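Geranyltranstransferase (Marinomonas sp. MED121, PDB 4F62) is a putative farnesyl-diphosphate synthase, a polyprenyl transferase that probably joins isoprenoid diphosphates into longer prenyl chains. Local coordinates at residues Ala55-Val60 with Leu194-Val199; Thr155-Asp160 with Val178-Ala183. All blocks are in the same frame, centred on the assembly; numbering follows the deposited sequence.

Contact 1: Ala55-Val60 with Leu194-Val199; sequences ASAQLV and LSTGQV
The flat group where Thr-196 meets Ala-57 is the carbonyl of Ala-57. The methyl of Thr-196 comes beside it, on the CA side and not end-on: Thr-196 CG2 lies 3.3 Å from Ala-57 O, at about 105° to the C=O bond. The same methyl is 3.7 Å from Ala-57 CB, so it touches both the backbone and the side chain of that residue. At the helix end, Val-60 O lies 4.1 Å from Gln-198 CB.

Val-60 is the residue most buried by the contact. Its side chain crosses that of Thr-196 at about a right angle, with Val-60 CG2 3.7 Å from Thr-196 OG1. Val-60 CG1 reaches Val-199 CG2 at a looser 4.3 Å.

With chi1 of Thr-196 at 69°, OG1 lies between the backbone N and the carbonyl carbon. Its polar partners are in its own turn of chain, though it also packs on Val-60; CG2 meets both Ala-57 and Val-60. Thr-196 OG1 accepts a bond from Gln-198 N (3.1 Å), which makes an ST turn, and it also bonds Ala-193 O. Ser-195 OG is held by Thr-67 and by Gly-192 O, next to the contact. Val-60 and Val-199 both rest on Ala-193 as well.

The loop begins with a type I turn from Leu-194 to Gly-197, and Gly-197 takes positive phi as the chain leaves its helix. The fold is all-helical, as in isoprenoid synthases, and here the connection between helices 170-194 and 201-226 packs on the C-terminal end of helix 48-60.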
ATOM      1  N   ALA A  55      15.276   6.368 -17.182  1.00 33.60           N
ATOM      2  CA  ALA A  55      15.717   6.125 -18.569  1.00 42.05           C
ATOM      3  C   ALA A  55      14.545   6.207 -19.539  1.00 42.11           C
ATOM      4  O   ALA A  55      14.671   6.727 -20.645  1.00 41.43           O
ATOM      5  CB  ALA A  55      16.408   4.755 -18.701  1.00 38.98           C
ATOM      6  N   SER A  56      13.397   5.688 -19.122  1.00 36.62           N
ATOM      7  CA  SER A  56      12.210   5.706 -19.971  1.00 39.44           C
ATOM      8  C   SER A  56      11.653   7.116 -20.106  1.00 39.51           C
ATOM      9  O   SER A  56      11.248   7.522 -21.196  1.00 44.89           O
ATOM     10  CB  SER A  56      11.135   4.779 -19.408  1.00 43.82           C
ATOM     11  OG  SER A  56      11.657   3.470 -19.325  1.00 58.49           O
ATOM     12  N   ALA A  57      11.628   7.860 -19.003  1.00 38.46           N
ATOM     13  CA  ALA A  57      11.207   9.263 -19.055  1.00 42.19           C
ATOM     14  C   ALA A  57      12.069  10.037 -20.048  1.00 48.77           C
ATOM     15  O   ALA A  57      11.561  10.823 -20.846  1.00 45.98           O
ATOM     16  CB  ALA A  57      11.280   9.910 -17.676  1.00 37.72           C
ATOM     17  N   GLN A  58      13.378   9.804 -20.001  1.00 51.17           N
ATOM     18  CA  GLN A  58      14.314  10.480 -20.895  1.00 54.41           C
ATOM     19  C   GLN A  58      14.088  10.109 -22.347  1.00 48.54           C
ATOM     20  O   GLN A  58      14.207  10.944 -23.238  1.00 63.84           O
ATOM     21  CB  GLN A  58      15.743  10.128 -20.513  1.00 60.58           C
ATOM     22  CG  GLN A  58      16.280  10.955 -19.396  1.00 63.06           C
ATOM     23  CD  GLN A  58      17.772  11.093 -19.490  1.00 59.34           C
ATOM     24  OE1 GLN A  58      18.450  10.223 -20.046  1.00 56.40           O
ATOM     25  NE2 GLN A  58      18.297  12.198 -18.970  1.00 51.83           N
ATOM     26  N   LEU A  59      13.771   8.844 -22.578  1.00 53.97           N
ATOM     27  CA  LEU A  59      13.459   8.372 -23.917  1.00 56.17           C
ATOM     28  C   LEU A  59      12.375   9.221 -24.578  1.00 61.55           C
ATOM     29  O   LEU A  59      12.562   9.705 -25.695  1.00 63.18           O
ATOM     30  CB  LEU A  59      13.006   6.920 -23.863  1.00 56.77           C
ATOM     31  CG  LEU A  59      12.799   6.253 -25.218  1.00 60.69           C
ATOM     32  CD1 LEU A  59      14.145   6.010 -25.861  1.00 65.35           C
ATOM     33  CD2 LEU A  59      12.044   4.960 -25.064  1.00 55.20           C
ATOM     34  N   VAL A  60      11.258   9.435 -23.878  1.00 48.44           N
ATOM     35  CA  VAL A  60      10.076  10.018 -24.518  1.00 46.89           C
ATOM     36  C   VAL A  60       9.818  11.497 -24.211  1.00 52.89           C
ATOM     37  O   VAL A  60       9.011  12.148 -24.881  1.00 55.50           O
ATOM     38  CB  VAL A  60       8.807   9.208 -24.200  1.00 47.50           C
ATOM     39  CG1 VAL A  60       8.988   7.755 -24.625  1.00 45.32           C
ATOM     40  CG2 VAL A  60       8.497   9.298 -22.721  1.00 48.23           C
ATOM     41  N   LEU A 194       5.127   7.503 -18.788  1.00 39.52           N
ATOM     42  CA  LEU A 194       3.903   8.238 -18.431  1.00 38.29           C
ATOM     43  C   LEU A 194       4.196   9.506 -17.626  1.00 39.11           C
ATOM     44  O   LEU A 194       3.569  10.542 -17.840  1.00 41.87           O
ATOM     45  CB  LEU A 194       2.937   7.336 -17.646  1.00 40.83           C
ATOM     46  CG  LEU A 194       2.246   6.194 -18.404  1.00 37.32           C
ATOM     47  CD1 LEU A 194       1.741   5.143 -17.420  1.00 36.59           C
ATOM     48  CD2 LEU A 194       1.073   6.737 -19.234  1.00 40.71           C
ATOM     49  N   SER A 195       5.172   9.440 -16.721  1.00 35.36           N
ATOM     50  CA  SER A 195       5.427  10.561 -15.810  1.00 36.94           C
ATOM     51  C   SER A 195       5.854  11.814 -16.559  1.00 37.67           C
ATOM     52  O   SER A 195       5.818  12.906 -15.997  1.00 37.33           O
ATOM     53  CB  SER A 195       6.494  10.205 -14.770  1.00 39.31           C
ATOM     54  OG  SER A 195       7.793  10.212 -15.346  1.00 39.75           O
ATOM     55  N   THR A 196       6.241  11.658 -17.827  1.00 38.94           N
ATOM     56  CA  THR A 196       6.626  12.810 -18.664  1.00 43.06           C
ATOM     57  C   THR A 196       5.431  13.630 -19.137  1.00 47.21           C
ATOM     58  O   THR A 196       5.586  14.789 -19.532  1.00 47.09           O
ATOM     59  CB  THR A 196       7.368  12.385 -19.938  1.00 40.42           C
ATOM     60  OG1 THR A 196       6.445  11.705 -20.797  1.00 40.01           O
ATOM     61  CG2 THR A 196       8.534  11.462 -19.610  1.00 40.49           C
ATOM     62  N   GLY A 197       4.249  13.015 -19.147  1.00 48.89           N
ATOM     63  CA  GLY A 197       3.055  13.692 -19.634  1.00 50.27           C
ATOM     64  C   GLY A 197       3.005  13.754 -21.155  1.00 58.16           C
ATOM     65  O   GLY A 197       2.201  14.490 -21.726  1.00 68.20           O
ATOM     66  N   GLN A 198       3.859  12.968 -21.809  1.00 58.01           N
ATOM     67  CA  GLN A 198       4.074  13.064 -23.256  1.00 68.86           C
ATOM     68  C   GLN A 198       4.050  11.737 -24.018  1.00 66.21           C
ATOM     69  O   GLN A 198       4.152  11.735 -25.249  1.00 71.60           O
ATOM     70  CB  GLN A 198       5.440  13.702 -23.537  1.00 71.50           C
ATOM     71  CG  GLN A 198       5.497  15.204 -23.482  1.00 76.74           C
ATOM     72  CD  GLN A 198       6.794  15.724 -24.062  1.00 77.22           C
ATOM     73  OE1 GLN A 198       7.455  15.031 -24.840  1.00 77.95           O
ATOM     74  NE2 GLN A 198       7.169  16.943 -23.686  1.00 77.60           N
ATOM     75  N   VAL A 199       3.964  10.613 -23.315  1.00 60.12           N
ATOM     76  CA  VAL A 199       4.102   9.320 -24.000  1.00 57.92           C
ATOM     77  C   VAL A 199       2.906   9.003 -24.903  1.00 57.43           C
ATOM     78  O   VAL A 199       1.763   9.310 -24.575  1.00 52.85           O
ATOM     79  CB  VAL A 199       4.380   8.147 -23.018  1.00 46.57           C
ATOM     80  CG1 VAL A 199       3.140   7.809 -22.211  1.00 43.48           C
ATOM     81  CG2 VAL A 199       4.886   6.921 -23.767  1.00 47.08           C
TER

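Contact 2: Thr155-Asp160 with Val178-Ala183; sequences TGQMID and VHKTGA
Thr-155 and His-179 lie side by side and point the same way. Thr-155 CG2 is 4.0 Å from His-179 CD2, and the ring is held beyond the contact by Gln-175 O at ND1 and Tyr-27 of the second subunit at NE2. Gly-156 is where the helices come closest. Its CA is 3.6 Å from His-179 CB and 3.8 Å from Lys-180 CA; a side chain here would run into the backbone of His-179 and Lys-180. The short axes approach to 7.2 Å and are steeply inclined, 138° between their N-to-C directions. Gly-156, Gln-157 and Asp-160 match the GQxxD motif of polyprenyl synthases, and Lys-180 and Thr-181 match the KT motif, which in relatives lies near the allylic diphosphate site. Gln-157 packs its CG on Lys-180 CG at 4.3 Å, and also packs on Leu-113 of the second subunit. Asp-160 OD2 forms a salt bridge with Lys-180 NZ; the modelled 2.4 Å is too short to be taken literally. Lys-180 reaches across fully extended, CG anti to the backbone N (chi1 -172°). With an alanine here, Asp-160 would probably lose its charged mate and Gln-157 the aliphatic chain it rests on.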
ATOM      1  N   THR A 155       1.178 -12.002  -6.273  1.00 39.44           N
ATOM      2  CA  THR A 155       0.682 -13.245  -6.841  1.00 42.80           C
ATOM      3  C   THR A 155       1.863 -14.096  -7.310  1.00 42.39           C
ATOM      4  O   THR A 155       1.840 -15.318  -7.172  1.00 43.85           O
ATOM      5  CB  THR A 155      -0.351 -12.989  -7.942  1.00 38.04           C
ATOM      6  OG1 THR A 155      -1.609 -12.707  -7.316  1.00 43.49           O
ATOM      7  CG2 THR A 155      -0.508 -14.219  -8.833  1.00 45.60           C
ATOM      8  N   GLY A 156       2.915 -13.442  -7.801  1.00 40.02           N
ATOM      9  CA  GLY A 156       4.141 -14.137  -8.174  1.00 36.90           C
ATOM     10  C   GLY A 156       4.803 -14.819  -6.988  1.00 41.33           C
ATOM     11  O   GLY A 156       5.247 -15.962  -7.098  1.00 43.63           O
ATOM     12  N   GLN A 157       4.870 -14.123  -5.853  1.00 34.95           N
ATOM     13  CA  GLN A 157       5.432 -14.696  -4.637  1.00 40.93           C
ATOM     14  C   GLN A 157       4.588 -15.867  -4.178  1.00 44.97           C
ATOM     15  O   GLN A 157       5.118 -16.879  -3.720  1.00 45.06           O
ATOM     16  CB  GLN A 157       5.521 -13.647  -3.513  1.00 40.55           C
ATOM     17  CG  GLN A 157       6.465 -12.477  -3.806  1.00 48.82           C
ATOM     18  CD  GLN A 157       6.409 -11.408  -2.721  1.00 61.75           C
ATOM     19  OE1 GLN A 157       5.473 -10.607  -2.674  1.00 57.05           O
ATOM     20  NE2 GLN A 157       7.401 -11.407  -1.830  1.00 71.09           N
ATOM     21  N   MET A 158       3.270 -15.718  -4.296  1.00 39.14           N
ATOM     22  CA  MET A 158       2.339 -16.770  -3.909  1.00 44.21           C
ATOM     23  C   MET A 158       2.594 -18.005  -4.767  1.00 49.76           C
ATOM     24  O   MET A 158       2.711 -19.122  -4.253  1.00 49.95           O
ATOM     25  CB  MET A 158       0.892 -16.298  -4.088  1.00 52.07           C
ATOM     26  CG  MET A 158      -0.116 -17.125  -3.330  1.00 65.50           C
ATOM     27  SD  MET A 158      -0.026 -16.842  -1.542  1.00 69.74           S
ATOM     28  CE  MET A 158      -1.368 -17.886  -1.001  1.00 88.56           C
ATOM     29  N   ILE A 159       2.700 -17.798  -6.075  1.00 44.38           N
ATOM     30  CA  ILE A 159       2.934 -18.907  -6.991  1.00 48.07           C
ATOM     31  C   ILE A 159       4.255 -19.581  -6.650  1.00 48.00           C
ATOM     32  O   ILE A 159       4.326 -20.799  -6.594  1.00 47.48           O
ATOM     33  CB  ILE A 159       2.950 -18.445  -8.462  1.00 44.32           C
ATOM     34  CG1 ILE A 159       1.543 -18.020  -8.896  1.00 47.38           C
ATOM     35  CG2 ILE A 159       3.432 -19.572  -9.374  1.00 43.75           C
ATOM     36  CD1 ILE A 159       1.544 -17.238 -10.217  1.00 44.03           C
ATOM     37  N   ASP A 160       5.295 -18.782  -6.412  1.00 44.32           N
ATOM     38  CA  ASP A 160       6.604 -19.306  -6.016  1.00 49.62           C
ATOM     39  C   ASP A 160       6.504 -20.217  -4.786  1.00 59.56           C
ATOM     40  O   ASP A 160       7.019 -21.339  -4.791  1.00 59.55           O
ATOM     41  CB  ASP A 160       7.584 -18.163  -5.741  1.00 49.50           C
ATOM     42  CG  ASP A 160       9.028 -18.601  -5.854  1.00 59.50           C
ATOM     43  OD1 ASP A 160       9.287 -19.822  -5.969  1.00 61.69           O
ATOM     44  OD2 ASP A 160       9.912 -17.725  -5.834  1.00 62.69           O
ATOM     45  N   VAL A 178       7.052 -13.545 -14.495  1.00 36.91           N
ATOM     46  CA  VAL A 178       6.392 -12.369 -15.056  1.00 43.56           C
ATOM     47  C   VAL A 178       5.610 -11.605 -13.981  1.00 40.52           C
ATOM     48  O   VAL A 178       5.550 -10.374 -13.994  1.00 40.84           O
ATOM     49  CB  VAL A 178       5.512 -12.770 -16.261  1.00 53.33           C
ATOM     50  CG1 VAL A 178       4.576 -11.659 -16.655  1.00 57.74           C
ATOM     51  CG2 VAL A 178       6.404 -13.141 -17.437  1.00 58.56           C
ATOM     52  N   HIS A 179       5.042 -12.339 -13.028  1.00 36.10           N
ATOM     53  CA  HIS A 179       4.340 -11.717 -11.904  1.00 39.99           C
ATOM     54  C   HIS A 179       5.327 -11.279 -10.820  1.00 39.98           C
ATOM     55  O   HIS A 179       5.318 -10.124 -10.378  1.00 37.56           O
ATOM     56  CB  HIS A 179       3.300 -12.682 -11.326  1.00 36.59           C
ATOM     57  CG  HIS A 179       2.088 -12.857 -12.199  1.00 38.55           C
ATOM     58  ND1 HIS A 179       2.085 -13.656 -13.320  1.00 39.49           N
ATOM     59  CD2 HIS A 179       0.850 -12.315 -12.117  1.00 39.14           C
ATOM     60  CE1 HIS A 179       0.890 -13.616 -13.889  1.00 43.58           C
ATOM     61  NE2 HIS A 179       0.122 -12.803 -13.172  1.00 47.76           N
ATOM     62  N   LYS A 180       6.206 -12.201 -10.418  1.00 33.52           N
ATOM     63  CA  LYS A 180       7.058 -11.995  -9.247  1.00 37.51           C
ATOM     64  C   LYS A 180       8.082 -10.869  -9.405  1.00 40.78           C
ATOM     65  O   LYS A 180       8.305 -10.097  -8.472  1.00 34.91           O
ATOM     66  CB  LYS A 180       7.774 -13.293  -8.856  1.00 40.62           C
ATOM     67  CG  LYS A 180       8.511 -13.185  -7.538  1.00 45.67           C
ATOM     68  CD  LYS A 180       9.280 -14.464  -7.206  1.00 57.03           C
ATOM     69  CE  LYS A 180       9.850 -14.376  -5.792  1.00 68.84           C
ATOM     70  NZ  LYS A 180      10.760 -15.504  -5.455  1.00 71.46           N
ATOM     71  N   THR A 181       8.713 -10.781 -10.572  1.00 36.55           N
ATOM     72  CA  THR A 181       9.689  -9.718 -10.814  1.00 39.50           C
ATOM     73  C   THR A 181       9.415  -8.933 -12.101  1.00 41.23           C
ATOM     74  O   THR A 181       9.816  -7.776 -12.214  1.00 44.57           O
ATOM     75  CB  THR A 181      11.133 -10.263 -10.842  1.00 47.17           C
ATOM     76  OG1 THR A 181      11.171 -11.450 -11.640  1.00 40.31           O
ATOM     77  CG2 THR A 181      11.610 -10.603  -9.439  1.00 54.43           C
ATOM     78  N   GLY A 182       8.746  -9.563 -13.064  1.00 34.42           N
ATOM     79  CA  GLY A 182       8.503  -8.932 -14.353  1.00 35.23           C
ATOM     80  C   GLY A 182       7.637  -7.673 -14.244  1.00 38.87           C
ATOM     81  O   GLY A 182       7.917  -6.645 -14.873  1.00 38.12           O
ATOM     82  N   ALA A 183       6.580  -7.751 -13.442  1.00 34.27           N
ATOM     83  CA  ALA A 183       5.582  -6.681 -13.374  1.00 33.35           C
ATOM     84  C   ALA A 183       6.157  -5.332 -12.913  1.00 30.85           C
ATOM     85  O   ALA A 183       5.834  -4.289 -13.490  1.00 36.75           O
ATOM     86  CB  ALA A 183       4.385  -7.113 -12.504  1.00 38.13           C
TER

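How the contacts relate
Helix 170-194 ties the two contacts together. It carries the second segment of contact 2 near its middle and runs on to the loop of contact 1. The centres are about 26 Å apart and the nearest atoms about 11 Å, so the contacts do not touch. They lie on opposite sides of the chain's centre. In sequence, contact 2 falls between the two segments of contact 1. Their settings differ: contact 2 is buried and meets the second subunit, while no other chain of the assembly reaches contact 1. By its family motifs, contact 2 is probably the one nearer the substrate site; contact 1 joins a helix end to a loop, its centre about 17 Å from the chain's centre.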